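Local atomic coordinates of uncharacterized protein (Bacillus cereus, PDB entry 5F2H), a protein that is of unknown function but, as a member of the alpha/beta hydrolase superfamily, probably acts as a hydrolase. Residues Asp265-Glu268 with Cys269-Phe273. Residues are numbered along the deposited sequence; the frame is centred on the assembly and turned at random.
Sequences DCFE and CTQQF
Thr-270 turns OG1 back beside its own backbone N (chi1 -58°), and Cys-269 points SG between its N and carbonyl carbon (chi1 57°); both groups thereby face the carbonyl of Cys-266, one turn earlier. Cys-266 occupies the N-cap position, and its O is the first acceptor of the helix. It takes the backbone N of Thr-270 at 3.3 Å; OG1 of the same threonine is modelled against this oxygen too, but too close for a bond between them to be taken at face value. Cys-269 SG stands 3.6 Å from Cys-266 O and packs against Cys-266 CB, and both cysteines are buried.

The i to i+4 pattern continues along the next residues. Gln-271 N reaches Phe-267 O at 3.1 Å, with a weak second bond to Glu-268 O; Gln-272 N then meets Glu-268 O at 3.0 Å. Phe-267 and Gln-271 both carry CG anti to the backbone N, which sends ring and amide the same way: NE2 of Gln-271 comes obliquely to CE2 of Phe-267 at 3.9 Å, with the two planes 56° apart. The side chain of Gln-272 runs out past Glu-268 O.

Just ahead of the helix, Asp-263 accepts a hydrogen bond from Cys-266 N through OD1, while the side chain of Cys-266 touches His-294 and the probable nucleophile elbow of this hydrolase fold. This is the start of helix 267-279, the crossover of the beta-alpha-beta unit between parallel strands 254-260 and 284-289: Thr-270 lies on Val-257 and Cys-259 of the first strand and on Phe-286 of the second, and Phe-267 packs on Cys-259, Phe-286 and Val-288.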
ATOM      1  N   ASP B 265      21.224  25.448 -20.616  1.00 81.64           N
ATOM      2  CA  ASP B 265      19.869  25.966 -20.760  1.00 80.48           C
ATOM      3  C   ASP B 265      19.049  26.019 -19.488  1.00 77.89           C
ATOM      4  O   ASP B 265      18.231  26.915 -19.346  1.00 80.11           O
ATOM      5  CB  ASP B 265      19.057  25.133 -21.773  1.00 80.03           C
ATOM      6  CG  ASP B 265      19.544  25.286 -23.203  1.00 84.18           C
ATOM      7  OD1 ASP B 265      20.480  26.077 -23.452  1.00 89.98           O
ATOM      8  OD2 ASP B 265      18.955  24.632 -24.092  1.00 86.11           O
ATOM      9  N   CYS B 266      19.278  25.109 -18.547  1.00 75.51           N
ATOM     10  CA  CYS B 266      18.443  25.075 -17.352  1.00 73.57           C
ATOM     11  C   CYS B 266      19.037  25.268 -15.973  1.00 74.04           C
ATOM     12  O   CYS B 266      18.322  25.078 -14.989  1.00 74.93           O
ATOM     13  CB  CYS B 266      17.685  23.746 -17.346  1.00 70.97           C
ATOM     14  SG  CYS B 266      16.660  23.530 -18.802  1.00 69.79           S
ATOM     15  N   PHE B 267      20.308  25.612 -15.844  1.00 76.09           N
ATOM     16  CA  PHE B 267      20.821  25.786 -14.497  1.00 77.97           C
ATOM     17  C   PHE B 267      20.410  27.179 -14.003  1.00 83.50           C
ATOM     18  O   PHE B 267      20.220  27.382 -12.808  1.00 81.43           O
ATOM     19  CB  PHE B 267      22.316  25.523 -14.399  1.00 80.62           C
ATOM     20  CG  PHE B 267      22.775  25.298 -12.986  1.00 81.19           C
ATOM     21  CD1 PHE B 267      22.435  24.120 -12.336  1.00 80.38           C
ATOM     22  CD2 PHE B 267      23.544  26.224 -12.318  1.00 86.30           C
ATOM     23  CE1 PHE B 267      22.808  23.890 -11.026  1.00 82.02           C
ATOM     24  CE2 PHE B 267      23.938  25.995 -11.012  1.00 88.92           C
ATOM     25  CZ  PHE B 267      23.572  24.825 -10.367  1.00 86.69           C
ATOM     26  N   GLU B 268      20.252  28.117 -14.941  1.00 90.25           N
ATOM     27  CA  GLU B 268      19.808  29.481 -14.649  1.00 95.76           C
ATOM     28  C   GLU B 268      18.413  29.582 -14.027  1.00 92.37           C
ATOM     29  O   GLU B 268      18.260  29.952 -12.865  1.00 93.65           O
ATOM     30  CB  GLU B 268      19.675  30.298 -15.955  1.00103.95           C
ATOM     31  CG  GLU B 268      20.942  30.688 -16.713  1.00107.41           C
ATOM     32  CD  GLU B 268      21.708  31.839 -16.094  1.00105.35           C
ATOM     33  OE1 GLU B 268      22.780  32.175 -16.632  1.00110.26           O
ATOM     34  OE2 GLU B 268      21.232  32.432 -15.108  1.00108.20           O
ATOM     35  N   CYS B 269      17.402  29.219 -14.812  1.00 88.67           N
ATOM     36  CA  CYS B 269      16.019  29.166 -14.356  1.00 84.13           C
ATOM     37  C   CYS B 269      15.799  28.223 -13.174  1.00 80.00           C
ATOM     38  O   CYS B 269      14.965  28.479 -12.315  1.00 78.97           O
ATOM     39  CB  CYS B 269      15.127  28.743 -15.519  1.00 83.74           C
ATOM     40  SG  CYS B 269      15.606  27.155 -16.249  1.00 78.50           S
ATOM     41  N   THR B 270      16.539  27.128 -13.121  1.00 77.18           N
ATOM     42  CA  THR B 270      16.367  26.195 -12.019  1.00 77.55           C
ATOM     43  C   THR B 270      16.861  26.823 -10.729  1.00 81.31           C
ATOM     44  O   THR B 270      16.270  26.619  -9.674  1.00 82.08           O
ATOM     45  CB  THR B 270      17.092  24.855 -12.246  1.00 74.44           C
ATOM     46  OG1 THR B 270      16.612  24.249 -13.451  1.00 68.73           O
ATOM     47  CG2 THR B 270      16.854  23.917 -11.069  1.00 73.12           C
ATOM     48  N   GLN B 271      17.928  27.607 -10.798  1.00 90.26           N
ATOM     49  CA  GLN B 271      18.438  28.233  -9.571  1.00 95.72           C
ATOM     50  C   GLN B 271      17.567  29.431  -9.184  1.00 93.47           C
ATOM     51  O   GLN B 271      17.370  29.669  -8.003  1.00 96.95           O
ATOM     52  CB  GLN B 271      19.920  28.590  -9.683  1.00 98.57           C
ATOM     53  CG  GLN B 271      20.567  28.830  -8.328  1.00102.21           C
ATOM     54  CD  GLN B 271      22.084  28.925  -8.397  1.00107.18           C
ATOM     55  OE1 GLN B 271      22.785  28.517  -7.465  1.00108.07           O
ATOM     56  NE2 GLN B 271      22.601  29.390  -9.528  1.00109.91           N
ATOM     57  N   GLN B 272      17.005  30.142 -10.165  1.00 92.41           N
ATOM     58  CA  GLN B 272      16.115  31.282  -9.877  1.00 95.45           C
ATOM     59  C   GLN B 272      14.870  30.758  -9.188  1.00 89.26           C
ATOM     60  O   GLN B 272      14.348  31.375  -8.267  1.00 90.56           O
ATOM     61  CB  GLN B 272      15.650  31.977 -11.150  1.00100.15           C
ATOM     62  CG  GLN B 272      16.755  32.554 -12.009  1.00109.47           C
ATOM     63  CD  GLN B 272      16.217  33.135 -13.297  1.00117.02           C
ATOM     64  OE1 GLN B 272      15.008  33.314 -13.446  1.00119.59           O
ATOM     65  NE2 GLN B 272      17.111  33.427 -14.241  1.00123.79           N
ATOM     66  N   PHE B 273      14.382  29.622  -9.673  1.00 82.78           N
ATOM     67  CA  PHE B 273      13.206  29.000  -9.111  1.00 79.05           C
ATOM     68  C   PHE B 273      13.456  28.606  -7.667  1.00 78.41           C
ATOM     69  O   PHE B 273      12.677  28.947  -6.778  1.00 78.44           O
ATOM     70  CB  PHE B 273      12.796  27.823  -9.978  1.00 76.82           C
ATOM     71  CG  PHE B 273      11.677  26.997  -9.410  1.00 78.85           C
ATOM     72  CD1 PHE B 273      10.396  27.510  -9.324  1.00 79.73           C
ATOM     73  CD2 PHE B 273      11.874  25.661  -9.097  1.00 76.36           C
ATOM     74  CE1 PHE B 273       9.353  26.747  -8.832  1.00 78.93           C
ATOM     75  CE2 PHE B 273      10.835  24.889  -8.618  1.00 78.32           C
ATOM     76  CZ  PHE B 273       9.569  25.433  -8.491  1.00 78.94           C
TER